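Side-chain contacts in macrophomate synthase intermolecular Diels-Alderase (Macrophoma commelinae, PDB 1IZC), which is a TIM-barrel enzyme of the HpcH/HpaI aldolase/citrate lyase family that binds a magnesium ion and pyruvic acid: residues N77-E80 with L81-A84; V260-L263 with I264-G267; R133-V136 with K137-Y141; S148-P151 with W152-S155; E234-T237 with K238-T241. The protein carries 1 engineered substitution. One frame throughout, in Å; residues are numbered along the deposited sequence.

Interaction 1. Residues N77-E80 with L81-A84; sequences NRLE and LHDA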
loop_
_atom_site.group_PDB
_atom_site.type_symbol
_atom_site.label_atom_id
_atom_site.label_comp_id
_atom_site.label_asym_id
_atom_site.label_seq_id
_atom_site.Cartn_x
_atom_site.Cartn_y
_atom_site.Cartn_z
ATOM N N ASN A 77 6.425 4.861 6.238
ATOM C CA ASN A 77 7.110 3.613 5.901
ATOM C C ASN A 77 8.320 4.056 5.077
ATOM O O ASN A 77 8.396 5.204 4.639
ATOM C CB ASN A 77 6.247 2.700 5.028
ATOM C CG ASN A 77 5.117 2.052 5.795
ATOM O OD1 ASN A 77 5.198 1.881 7.011
ATOM N ND2 ASN A 77 4.059 1.661 5.077
ATOM N N ARG A 78 9.240 3.136 4.827
ATOM C CA ARG A 78 10.438 3.461 4.082
ATOM C C ARG A 78 10.186 4.014 2.680
ATOM O O ARG A 78 10.674 5.092 2.340
ATOM C CB ARG A 78 11.335 2.231 3.986
ATOM C CG ARG A 78 12.702 2.554 3.377
ATOM C CD ARG A 78 13.584 1.325 3.338
ATOM N NE ARG A 78 14.937 1.658 2.896
ATOM C CZ ARG A 78 15.921 0.769 2.800
ATOM N NH1 ARG A 78 15.691 -0.502 3.106
ATOM N NH2 ARG A 78 17.142 1.158 2.434
ATOM N N LEU A 79 9.432 3.279 1.869
ATOM C CA LEU A 79 9.176 3.725 0.508
ATOM C C LEU A 79 8.371 5.017 0.503
ATOM O O LEU A 79 8.629 5.908 -0.311
ATOM C CB LEU A 79 8.451 2.631 -0.287
ATOM C CG LEU A 79 8.122 2.986 -1.748
ATOM C CD1 LEU A 79 9.377 3.427 -2.475
ATOM C CD2 LEU A 79 7.505 1.765 -2.435
ATOM N N GLU A 80 7.409 5.123 1.413
ATOM C CA GLU A 80 6.582 6.324 1.500
ATOM C C GLU A 80 7.399 7.559 1.907
ATOM O O GLU A 80 7.108 8.665 1.456
ATOM C CB GLU A 80 5.417 6.083 2.463
ATOM C CG GLU A 80 4.255 5.228 1.872
ATOM C CD GLU A 80 4.628 3.786 1.479
ATOM O OE1 GLU A 80 5.557 3.194 2.060
ATOM O OE2 GLU A 80 3.956 3.223 0.582
ATOM N N LEU A 81 8.413 7.369 2.754
ATOM C CA LEU A 81 9.299 8.468 3.163
ATOM C C LEU A 81 10.054 8.938 1.914
ATOM O O LEU A 81 10.163 10.135 1.630
ATOM C CB LEU A 81 10.311 7.988 4.209
ATOM C CG LEU A 81 11.448 8.971 4.535
ATOM C CD1 LEU A 81 10.871 10.321 5.023
ATOM C CD2 LEU A 81 12.339 8.358 5.617
ATOM N N HIS A 82 10.606 7.975 1.190
ATOM C CA HIS A 82 11.328 8.245 -0.055
ATOM C C HIS A 82 10.420 9.020 -1.016
ATOM O O HIS A 82 10.834 10.025 -1.595
ATOM C CB HIS A 82 11.778 6.902 -0.663
ATOM C CG HIS A 82 12.189 6.958 -2.108
ATOM N ND1 HIS A 82 11.289 6.807 -3.141
ATOM C CD2 HIS A 82 13.414 7.046 -2.688
ATOM C CE1 HIS A 82 11.938 6.792 -4.294
ATOM N NE2 HIS A 82 13.229 6.934 -4.047
ATOM N N ASP A 83 9.179 8.570 -1.167
ATOM C CA ASP A 83 8.262 9.240 -2.081
ATOM C C ASP A 83 7.863 10.627 -1.605
ATOM O O ASP A 83 7.653 11.523 -2.427
ATOM C CB ASP A 83 6.995 8.395 -2.301
ATOM C CG ASP A 83 7.255 7.138 -3.139
ATOM O OD1 ASP A 83 8.343 7.003 -3.721
ATOM O OD2 ASP A 83 6.346 6.288 -3.232
ATOM N N ALA A 84 7.760 10.818 -0.289
ATOM C CA ALA A 84 7.371 12.117 0.246
ATOM C C ALA A 84 8.500 13.121 -0.001
ATOM O O ALA A 84 8.263 14.270 -0.379
ATOM C CB ALA A 84 7.080 12.007 1.761
#

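Interaction 2. Residues V260-L263 with I264-G267; sequences VPSL and IEQG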
loop_
_atom_site.group_PDB
_atom_site.type_symbol
_atom_site.label_atom_id
_atom_site.label_comp_id
_atom_site.label_asym_id
_atom_site.label_seq_id
_atom_site.Cartn_x
_atom_site.Cartn_y
_atom_site.Cartn_z
ATOM N N VAL A 260 7.137 35.170 14.783
ATOM C CA VAL A 260 8.272 35.189 13.875
ATOM C C VAL A 260 9.310 36.298 14.099
ATOM O O VAL A 260 10.514 36.012 14.189
ATOM C CB VAL A 260 7.780 35.172 12.406
ATOM C CG1 VAL A 260 8.929 35.425 11.453
ATOM C CG2 VAL A 260 7.152 33.801 12.107
ATOM N N PRO A 261 8.878 37.565 14.203
ATOM C CA PRO A 261 9.888 38.611 14.419
ATOM C C PRO A 261 10.749 38.365 15.648
ATOM O O PRO A 261 11.971 38.503 15.601
ATOM C CB PRO A 261 9.048 39.879 14.542
ATOM C CG PRO A 261 7.934 39.609 13.575
ATOM C CD PRO A 261 7.561 38.166 13.921
ATOM N N SER A 262 10.115 37.989 16.749
ATOM C CA SER A 262 10.844 37.733 17.980
ATOM C C SER A 262 11.797 36.552 17.803
ATOM O O SER A 262 12.932 36.574 18.288
ATOM C CB SER A 262 9.871 37.440 19.121
ATOM O OG SER A 262 10.581 37.224 20.331
ATOM N N LEU A 263 11.340 35.514 17.104
ATOM C CA LEU A 263 12.198 34.354 16.891
ATOM C C LEU A 263 13.410 34.748 16.059
ATOM O O LEU A 263 14.522 34.308 16.336
ATOM C CB LEU A 263 11.419 33.225 16.198
ATOM C CG LEU A 263 10.265 32.666 17.038
ATOM C CD1 LEU A 263 9.435 31.690 16.209
ATOM C CD2 LEU A 263 10.821 31.979 18.287
ATOM N N ILE A 264 13.207 35.578 15.040
ATOM C CA ILE A 264 14.326 36.000 14.207
ATOM C C ILE A 264 15.313 36.804 15.051
ATOM O O ILE A 264 16.526 36.645 14.914
ATOM C CB ILE A 264 13.850 36.841 13.000
ATOM C CG1 ILE A 264 13.114 35.923 12.006
ATOM C CG2 ILE A 264 15.048 37.517 12.311
ATOM C CD1 ILE A 264 12.403 36.653 10.895
ATOM N N GLU A 265 14.792 37.644 15.939
ATOM C CA GLU A 265 15.655 38.462 16.798
ATOM C C GLU A 265 16.469 37.571 17.725
ATOM O O GLU A 265 17.585 37.919 18.124
ATOM C CB GLU A 265 14.814 39.438 17.632
ATOM C CG GLU A 265 14.044 40.442 16.793
ATOM C CD GLU A 265 13.154 41.352 17.628
ATOM O OE1 GLU A 265 12.352 40.834 18.439
ATOM O OE2 GLU A 265 13.254 42.588 17.466
ATOM N N GLN A 266 15.901 36.420 18.058
ATOM C CA GLN A 266 16.549 35.453 18.933
ATOM C C GLN A 266 17.562 34.568 18.211
ATOM O O GLN A 266 18.251 33.769 18.843
ATOM C CB GLN A 266 15.501 34.565 19.593
ATOM C CG GLN A 266 14.611 35.283 20.572
ATOM C CD GLN A 266 13.550 34.372 21.139
ATOM O OE1 GLN A 266 13.858 33.322 21.711
ATOM N NE2 GLN A 266 12.289 34.764 20.987
ATOM N N GLY A 267 17.640 34.696 16.891
ATOM C CA GLY A 267 18.591 33.900 16.142
ATOM C C GLY A 267 18.015 32.764 15.313
ATOM O O GLY A 267 18.777 31.997 14.731
HETATM O O HOH W 1 12.911 38.806 20.871
#

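Interaction 3. Residues R133-V136 with K137-Y141; sequences REFV and KEMYY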
loop_
_atom_site.group_PDB
_atom_site.type_symbol
_atom_site.label_atom_id
_atom_site.label_comp_id
_atom_site.label_asym_id
_atom_site.label_seq_id
_atom_site.Cartn_x
_atom_site.Cartn_y
_atom_site.Cartn_z
ATOM N N ARG A 133 28.945 13.049 15.944
ATOM C CA ARG A 133 29.945 12.543 15.015
ATOM C C ARG A 133 29.573 11.194 14.403
ATOM O O ARG A 133 30.049 10.851 13.324
ATOM C CB ARG A 133 31.327 12.523 15.680
ATOM C CG ARG A 133 31.760 13.956 15.970
ATOM C CD ARG A 133 33.235 14.169 16.242
ATOM N NE ARG A 133 33.485 15.606 16.150
ATOM C CZ ARG A 133 33.871 16.383 17.159
ATOM N NH1 ARG A 133 34.081 15.863 18.363
ATOM N NH2 ARG A 133 33.985 17.696 16.972
ATOM N N GLU A 134 28.710 10.436 15.073
ATOM C CA GLU A 134 28.272 9.168 14.504
ATOM C C GLU A 134 27.403 9.490 13.294
ATOM O O GLU A 134 27.418 8.764 12.294
ATOM C CB GLU A 134 27.491 8.343 15.527
ATOM C CG GLU A 134 28.390 7.672 16.551
ATOM C CD GLU A 134 29.489 6.831 15.899
ATOM O OE1 GLU A 134 29.163 5.882 15.149
ATOM O OE2 GLU A 134 30.680 7.128 16.133
ATOM N N PHE A 135 26.649 10.587 13.371
ATOM C CA PHE A 135 25.822 10.976 12.233
ATOM C C PHE A 135 26.695 11.539 11.123
ATOM O O PHE A 135 26.431 11.325 9.944
ATOM C CB PHE A 135 24.748 12.008 12.624
ATOM C CG PHE A 135 23.462 11.379 13.086
ATOM C CD1 PHE A 135 23.322 10.930 14.402
ATOM C CD2 PHE A 135 22.426 11.155 12.186
ATOM C CE1 PHE A 135 22.169 10.257 14.809
ATOM C CE2 PHE A 135 21.262 10.481 12.586
ATOM C CZ PHE A 135 21.135 10.032 13.889
ATOM N N VAL A 136 27.744 12.265 11.484
ATOM C CA VAL A 136 28.616 12.785 10.442
ATOM C C VAL A 136 29.165 11.608 9.630
ATOM O O VAL A 136 29.192 11.651 8.396
ATOM C CB VAL A 136 29.767 13.598 11.047
ATOM C CG1 VAL A 136 30.752 14.033 9.954
ATOM C CG2 VAL A 136 29.203 14.811 11.755
ATOM N N LYS A 137 29.576 10.541 10.312
ATOM C CA LYS A 137 30.121 9.375 9.612
ATOM C C LYS A 137 29.144 8.776 8.607
ATOM O O LYS A 137 29.537 8.391 7.505
ATOM C CB LYS A 137 30.528 8.274 10.606
ATOM C CG LYS A 137 31.681 8.633 11.533
ATOM C CD LYS A 137 31.914 7.501 12.535
ATOM C CE LYS A 137 32.953 7.879 13.590
ATOM N NZ LYS A 137 32.997 6.860 14.687
ATOM N N GLU A 138 27.869 8.701 8.982
ATOM C CA GLU A 138 26.866 8.107 8.103
ATOM C C GLU A 138 26.263 9.048 7.065
ATOM O O GLU A 138 25.700 8.594 6.063
ATOM C CB GLU A 138 25.728 7.515 8.941
ATOM C CG GLU A 138 26.140 6.368 9.856
ATOM C CD GLU A 138 26.768 5.219 9.089
ATOM O OE1 GLU A 138 26.203 4.818 8.046
ATOM O OE2 GLU A 138 27.824 4.713 9.528
ATOM N N MET A 139 26.384 10.348 7.298
ATOM C CA MET A 139 25.788 11.347 6.414
ATOM C C MET A 139 26.629 11.855 5.264
ATOM O O MET A 139 26.105 12.354 4.264
ATOM C CB MET A 139 25.350 12.553 7.235
ATOM C CG MET A 139 24.093 12.330 8.051
ATOM S SD MET A 139 23.659 13.749 9.071
ATOM C CE MET A 139 23.321 15.006 7.771
ATOM N N TYR A 140 27.939 11.749 5.401
ATOM C CA TYR A 140 28.807 12.276 4.372
ATOM C C TYR A 140 29.764 11.243 3.832
ATOM O O TYR A 140 30.204 10.349 4.557
ATOM C CB TYR A 140 29.593 13.475 4.924
ATOM C CG TYR A 140 28.708 14.599 5.431
ATOM C CD1 TYR A 140 28.312 14.656 6.769
ATOM C CD2 TYR A 140 28.238 15.584 4.561
ATOM C CE1 TYR A 140 27.466 15.672 7.232
ATOM C CE2 TYR A 140 27.389 16.598 5.009
ATOM C CZ TYR A 140 27.008 16.638 6.344
ATOM O OH TYR A 140 26.162 17.645 6.769
ATOM N N TYR A 141 30.073 11.371 2.548
ATOM C CA TYR A 141 31.012 10.467 1.896
ATOM C C TYR A 141 32.434 10.813 2.313
ATOM O O TYR A 141 32.701 11.915 2.783
ATOM C CB TYR A 141 30.919 10.622 0.379
ATOM C CG TYR A 141 29.570 10.272 -0.185
ATOM C CD1 TYR A 141 29.129 8.955 -0.200
ATOM C CD2 TYR A 141 28.742 11.257 -0.716
ATOM C CE1 TYR A 141 27.893 8.619 -0.735
ATOM C CE2 TYR A 141 27.503 10.932 -1.253
ATOM C CZ TYR A 141 27.090 9.618 -1.260
ATOM O OH TYR A 141 25.881 9.299 -1.817
#

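Interaction 4. Residues S148-P151 with W152-S155; sequences SFSP and WTFS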
loop_
_atom_site.group_PDB
_atom_site.type_symbol
_atom_site.label_atom_id
_atom_site.label_comp_id
_atom_site.label_asym_id
_atom_site.label_seq_id
_atom_site.Cartn_x
_atom_site.Cartn_y
_atom_site.Cartn_z
ATOM N N SER A 148 27.636 5.269 2.690
ATOM C CA SER A 148 27.627 4.316 1.596
ATOM C C SER A 148 26.945 4.915 0.376
ATOM O O SER A 148 25.877 5.522 0.470
ATOM C CB SER A 148 26.900 3.041 2.020
ATOM O OG SER A 148 26.880 2.108 0.960
ATOM N N PHE A 149 27.566 4.711 -0.774
ATOM C CA PHE A 149 27.063 5.221 -2.034
ATOM C C PHE A 149 26.000 4.284 -2.638
ATOM O O PHE A 149 26.261 3.098 -2.843
ATOM C CB PHE A 149 28.249 5.361 -2.986
ATOM C CG PHE A 149 27.934 6.103 -4.233
ATOM C CD1 PHE A 149 27.960 7.496 -4.252
ATOM C CD2 PHE A 149 27.582 5.417 -5.390
ATOM C CE1 PHE A 149 27.635 8.203 -5.415
ATOM C CE2 PHE A 149 27.256 6.115 -6.556
ATOM C CZ PHE A 149 27.283 7.510 -6.564
ATOM N N SER A 150 24.810 4.808 -2.923
ATOM C CA SER A 150 23.742 3.995 -3.510
ATOM C C SER A 150 23.809 4.021 -5.025
ATOM O O SER A 150 23.993 5.074 -5.623
ATOM C CB SER A 150 22.361 4.505 -3.090
ATOM O OG SER A 150 21.327 3.823 -3.790
ATOM N N PRO A 151 23.648 2.858 -5.665
ATOM C CA PRO A 151 23.698 2.821 -7.124
ATOM C C PRO A 151 22.347 3.125 -7.760
ATOM O O PRO A 151 22.294 3.561 -8.912
ATOM C CB PRO A 151 24.145 1.390 -7.407
ATOM C CG PRO A 151 23.404 0.622 -6.354
ATOM C CD PRO A 151 23.630 1.489 -5.108
ATOM N N TRP A 152 21.263 2.928 -7.003
ATOM C CA TRP A 152 19.912 3.101 -7.538
ATOM C C TRP A 152 19.315 4.506 -7.598
ATOM O O TRP A 152 18.211 4.673 -8.114
ATOM C CB TRP A 152 18.918 2.222 -6.772
ATOM C CG TRP A 152 19.458 0.911 -6.269
ATOM C CD1 TRP A 152 19.839 0.621 -4.989
ATOM C CD2 TRP A 152 19.639 -0.293 -7.022
ATOM N NE1 TRP A 152 20.242 -0.689 -4.896
ATOM C CE2 TRP A 152 20.132 -1.275 -6.129
ATOM C CE3 TRP A 152 19.427 -0.642 -8.362
ATOM C CZ2 TRP A 152 20.419 -2.582 -6.535
ATOM C CZ3 TRP A 152 19.713 -1.950 -8.769
ATOM C CH2 TRP A 152 20.204 -2.902 -7.854
ATOM N N THR A 153 20.032 5.498 -7.087
ATOM C CA THR A 153 19.528 6.872 -7.057
ATOM C C THR A 153 19.701 7.625 -8.366
ATOM O O THR A 153 19.056 8.651 -8.590
ATOM C CB THR A 153 20.231 7.690 -5.968
ATOM O OG1 THR A 153 21.645 7.692 -6.217
ATOM C CG2 THR A 153 19.961 7.090 -4.591
ATOM N N PHE A 154 20.572 7.117 -9.226
ATOM C CA PHE A 154 20.839 7.775 -10.497
ATOM C C PHE A 154 21.110 6.749 -11.581
ATOM O O PHE A 154 21.044 5.549 -11.343
ATOM C CB PHE A 154 22.050 8.694 -10.355
ATOM C CG PHE A 154 23.341 7.956 -10.103
ATOM C CD1 PHE A 154 23.531 7.240 -8.925
ATOM C CD2 PHE A 154 24.347 7.941 -11.064
ATOM C CE1 PHE A 154 24.703 6.518 -8.709
ATOM C CE2 PHE A 154 25.527 7.219 -10.856
ATOM C CZ PHE A 154 25.702 6.506 -9.674
ATOM N N SER A 155 21.413 7.233 -12.778
ATOM C CA SER A 155 21.704 6.354 -13.898
ATOM C C SER A 155 22.886 6.951 -14.644
ATOM O O SER A 155 22.770 7.997 -15.274
ATOM C CB SER A 155 20.496 6.254 -14.829
ATOM O OG SER A 155 20.754 5.315 -15.855
HETATM O O HOH W 2 23.918 7.654 -4.770
#

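Interaction 5. Residues E234-T237 with K238-T241; sequences EAMT and KFST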
loop_
_atom_site.group_PDB
_atom_site.type_symbol
_atom_site.label_atom_id
_atom_site.label_comp_id
_atom_site.label_asym_id
_atom_site.label_seq_id
_atom_site.Cartn_x
_atom_site.Cartn_y
_atom_site.Cartn_z
ATOM N N GLU A 234 16.159 29.828 31.653
ATOM C CA GLU A 234 17.609 29.706 31.737
ATOM C C GLU A 234 18.126 28.739 30.672
ATOM O O GLU A 234 19.146 28.996 30.031
ATOM C CB GLU A 234 18.028 29.194 33.115
ATOM C CG GLU A 234 17.753 30.162 34.250
ATOM C CD GLU A 234 18.008 29.541 35.610
ATOM O OE1 GLU A 234 19.113 28.987 35.815
ATOM O OE2 GLU A 234 17.106 29.610 36.476
ATOM N N ALA A 235 17.414 27.627 30.497
ATOM C CA ALA A 235 17.806 26.620 29.516
ATOM C C ALA A 235 17.799 27.210 28.112
ATOM O O ALA A 235 18.742 27.016 27.345
ATOM C CB ALA A 235 16.861 25.420 29.586
ATOM N N MET A 236 16.742 27.932 27.773
ATOM C CA MET A 236 16.655 28.537 26.446
ATOM C C MET A 236 17.713 29.621 26.259
ATOM O O MET A 236 18.225 29.821 25.155
ATOM C CB MET A 236 15.270 29.130 26.208
ATOM C CG MET A 236 14.222 28.108 25.809
ATOM S SD MET A 236 14.809 27.079 24.442
ATOM C CE MET A 236 15.010 28.262 23.179
ATOM N N THR A 237 18.041 30.320 27.338
ATOM C CA THR A 237 19.051 31.360 27.252
ATOM C C THR A 237 20.412 30.747 26.992
ATOM O O THR A 237 21.172 31.246 26.159
ATOM C CB THR A 237 19.111 32.194 28.543
ATOM O OG1 THR A 237 17.900 32.947 28.668
ATOM C CG2 THR A 237 20.298 33.151 28.500
ATOM N N LYS A 238 20.722 29.669 27.702
ATOM C CA LYS A 238 22.002 29.002 27.522
ATOM C C LYS A 238 22.092 28.442 26.103
ATOM O O LYS A 238 23.116 28.575 25.431
ATOM C CB LYS A 238 22.164 27.881 28.540
ATOM C CG LYS A 238 23.526 27.215 28.494
ATOM C CD LYS A 238 23.626 26.091 29.513
ATOM C CE LYS A 238 24.999 25.450 29.482
ATOM N NZ LYS A 238 25.061 24.255 30.357
ATOM N N PHE A 239 21.005 27.823 25.656
ATOM C CA PHE A 239 20.932 27.252 24.317
ATOM C C PHE A 239 21.112 28.307 23.221
ATOM O O PHE A 239 21.963 28.158 22.337
ATOM C CB PHE A 239 19.576 26.539 24.141
ATOM C CG PHE A 239 19.260 26.131 22.718
ATOM C CD1 PHE A 239 19.697 24.914 22.207
ATOM C CD2 PHE A 239 18.500 26.970 21.898
ATOM C CE1 PHE A 239 19.379 24.529 20.888
ATOM C CE2 PHE A 239 18.177 26.607 20.583
ATOM C CZ PHE A 239 18.615 25.384 20.078
ATOM N N SER A 240 20.320 29.376 23.276
ATOM C CA SER A 240 20.373 30.412 22.249
ATOM C C SER A 240 21.693 31.164 22.230
ATOM O O SER A 240 22.194 31.497 21.159
ATOM C CB SER A 240 19.213 31.398 22.410
ATOM O OG SER A 240 19.236 32.018 23.680
ATOM N N THR A 241 22.247 31.431 23.407
ATOM C CA THR A 241 23.525 32.130 23.491
ATOM C C THR A 241 24.637 31.257 22.904
ATOM O O THR A 241 25.531 31.759 22.214
ATOM C CB THR A 241 23.864 32.488 24.955
ATOM O OG1 THR A 241 22.853 33.365 25.467
ATOM C CG2 THR A 241 25.209 33.198 25.030
#

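Interaction 1. Residues N77-E80 with L81-A84
D83 folds back over the carbonyl of L79, one turn earlier in the helix that opens right after N77. Followed outward, its CB stands 3.6 Å from L79 O and its CG only 3.4 Å from the same oxygen. The first torsion explains this: with chi1 at -71°, CG is placed opposite the D83 carbonyl carbon and turns back toward the preceding turn. The carboxylate then forks. OD2 comes within 4.0 Å of L79 CG, whereas OD1 lies 3.9 Å from L79 CD1, so the leucine side chain runs obliquely past both oxygens. That same methyl also approaches H82 ND1 at 3.9 Å. OD1 is met by the imidazole as well: H82 ND1 donates to D83 OD1 at 3.0 Å, with the acceptor near the ring plane but the nitrogen on the anti side and 33° out of the carboxylate plane. Four regular backbone bonds accompany these contacts, for example D83 N to L79 O at 2.8 Å, which make this the first turn of helix 78-91. The helix belongs to a beta-alpha-beta unit of the TIM barrel, between strands 66-70 and 97-101, and N77 occupies its N-cap position. The surroundings are intersubunit: L79 packs on M75 of the second subunit, and K57 of a fourth subunit forms a salt bridge with D83 OD1. One carboxylate oxygen therefore has two partners, a ring N-H of H82 and the K57 amine of the fourth subunit, which probably restrains the rotation of the D83 carboxylate and of the H82 ring and probably stabilises the aspartate as an anion.

Interaction 2. Residues V260-L263 with I264-G267
V260 meets I264 one turn on, its CG1 lying 3.7 Å from I264 CD1 as the two branched side chains pass at a slant. The same two residues are joined through the backbone, I264 N donating to V260 O at 2.9 Å. On P261, the carbonyl is the point of contact: E265 N bonds to it, and E265 CG rests just 3.1 Å from P261 O as the glutamate chain extends back along the helix. These residues form helix 260-265, which links barrel strands 250-253 and 271-275, and the helix stops in a Schellman motif at G267, whose positive phi (107°) leaves the helical range, with G267 N bonded to I264 O. S262 comes next and is the polar centre of the turn. Its carbonyl accepts Q266 N, while the Q266 amide reaches back so that NE2 donates to S262 OG at 3.1 Å, nearly in the amide plane. A water hydrogen-bonded to S262 OG at 2.9 Å donates to E265 OE1, bridging serine and glutamate. L263 completes the segment; its CD2 methyl lies 4.1 Å from Q266 NE2, and its carbonyl receives a weak bond from Q266 N. Outside the turn, V260 and I264 both press on M44 of strand 43-48, and P261 packs on Q297 of a fifth subunit.

Interaction 3. Residues R133-V136 with K137-Y141
R133 O accepts the backbone N of K137 at 3.1 Å, the first of a ladder of helical bonds that continues from F135 O to M139 N at 2.8 Å. At the last rung, V136 O takes Y140 N at 3.2 Å as well as a weaker bond from M139 N, and Y140 is the first residue to leave helical angles, its phi and psi being -125° and 147°. The side chains follow this geometry. E134 and K137 lie alongside each other and point the same way; a bend at chi2 turns the glutamate while the lysine stays extended, so that NZ meets OE2 in a salt bridge of 2.7 Å on the syn side of the carboxylate, 21° out of its plane. The lysine stem passes close to the R133 carbonyl oxygen, with CG 3.3 Å from R133 O. On the buried side, M139 places SD at the edge of the F135 ring, 4.1 Å from F135 CB. V136 CG1 touches Y140 CD1, and the edge of the tyrosine ring faces V136 O in its plane. This is the C-terminal turn of helix 129-139 on the outside of the TIM barrel. V136, M139 and Y140 pack on I180 of strand 179-184, F135 and M139 press against L110 of helix 107-116, and Y140 OH bonds to V178 O just ahead of the strand.

Interaction 4. Residues S148-P151 with W152-S155
P151 and W152 carry most of this contact, with the ring of F154 turned back on F149. All belong to the irregular connection between helices 129-139 and 171-177 of the TIM barrel, an excursion that reaches the second subunit. P151 lies alongside the indole and sets its CG over the face of the five-membered ring, 3.7 Å from the centroid and 6° off the normal, a CH-pi contact. A W152 chi1 of -33°, off the usual staggered values, accompanies this overlap. The indole NE1 is satisfied across the interface by D70 of the second subunit. Before the proline, S150 OG accepts a weak bond from W152 N. F154 meets F149 at a steep but oblique angle: the planes are inclined at 75°, and F154 CE1 comes to 3.4 Å from F149 CE2. The same F154 ring turns its edge to S150 O, with CE1 at 3.5 Å. F149 stands close to a metal site, for its backbone N bonds to D211 of the second subunit, the aspartate that binds magnesium there. A water sits over the centre of the F149 ring, 3.7 Å above its plane; this water donates to S150 O at 2.7 Å and is equally far from T153 OG1.

Interaction 5. Residues E234-T237 with K238-T241
M236 O and S240 head the polar contacts of this turn, where two carbonyls each receive a pair of bonds. S240 N reaches M236 O at 2.8 Å, and S240 OG donates to the same oxygen at 2.8 Å from the other face of the carbonyl plane. The serine can do this because chi1 of 59° tucks OG between its own N and carbonyl carbon, toward the preceding turn. One residue later the pattern recurs with a different rotamer: T241 OG1 donates to T237 O at 2.8 Å while T241 N bonds to it at 3.0 Å, again from opposite faces. Each hydroxyl thus finds its acceptor within the helix. The ordinary backbone bonds are E234 O with K238 N and A235 O with F239 N, both close to straight. All of them lie in helix 230-245, one of the helices round the TIM barrel, which precedes strand 250-253 in the chain, with I250 of that strand touching F239 and S240.

The sulfur and apolar contacts occupy another part of the helix surface. M236 and F239 run side by side, and two bends of the methionine chain, at chi2 (-51°) and chi3, bring its CE to 3.9 Å from F239 CD2. Its SD stands 5.3 Å from the F239 ring centroid, an oblique Met-aromatic contact, and F239 in turn meets F207 edge-to-face. T237 and T241 also lie side by side, the T237 CG2 methyl 4.0 Å from the T241 OG1 hydroxyl. Two polar ends find partners beyond the segments: the extended K238 sends NZ to V190 O, and T237 OG1 bonds to V233 O one turn back.

In the fold
Interactions 3 and 4 are the pair that touch: Y141 OH lies 3.7 Å from F149 CD1, so the residues just after helix 129-139 pack against the loop near the ligands. Interaction 4 comes closest to the ligands, the F149 side chain being about 6 Å from bound pyruvic acid and magnesium, a site that the bond to D211 places in the second subunit. Interactions 1 and 4 come within about 7 Å at their nearest atoms, on the same side of the chain's centre, and both meet the second subunit. Interactions 2 and 5 approach to about 4 Å without touching, across the chain's centre from interactions 1 and 4; the centres of interactions 4 and 5 are about 41 Å apart.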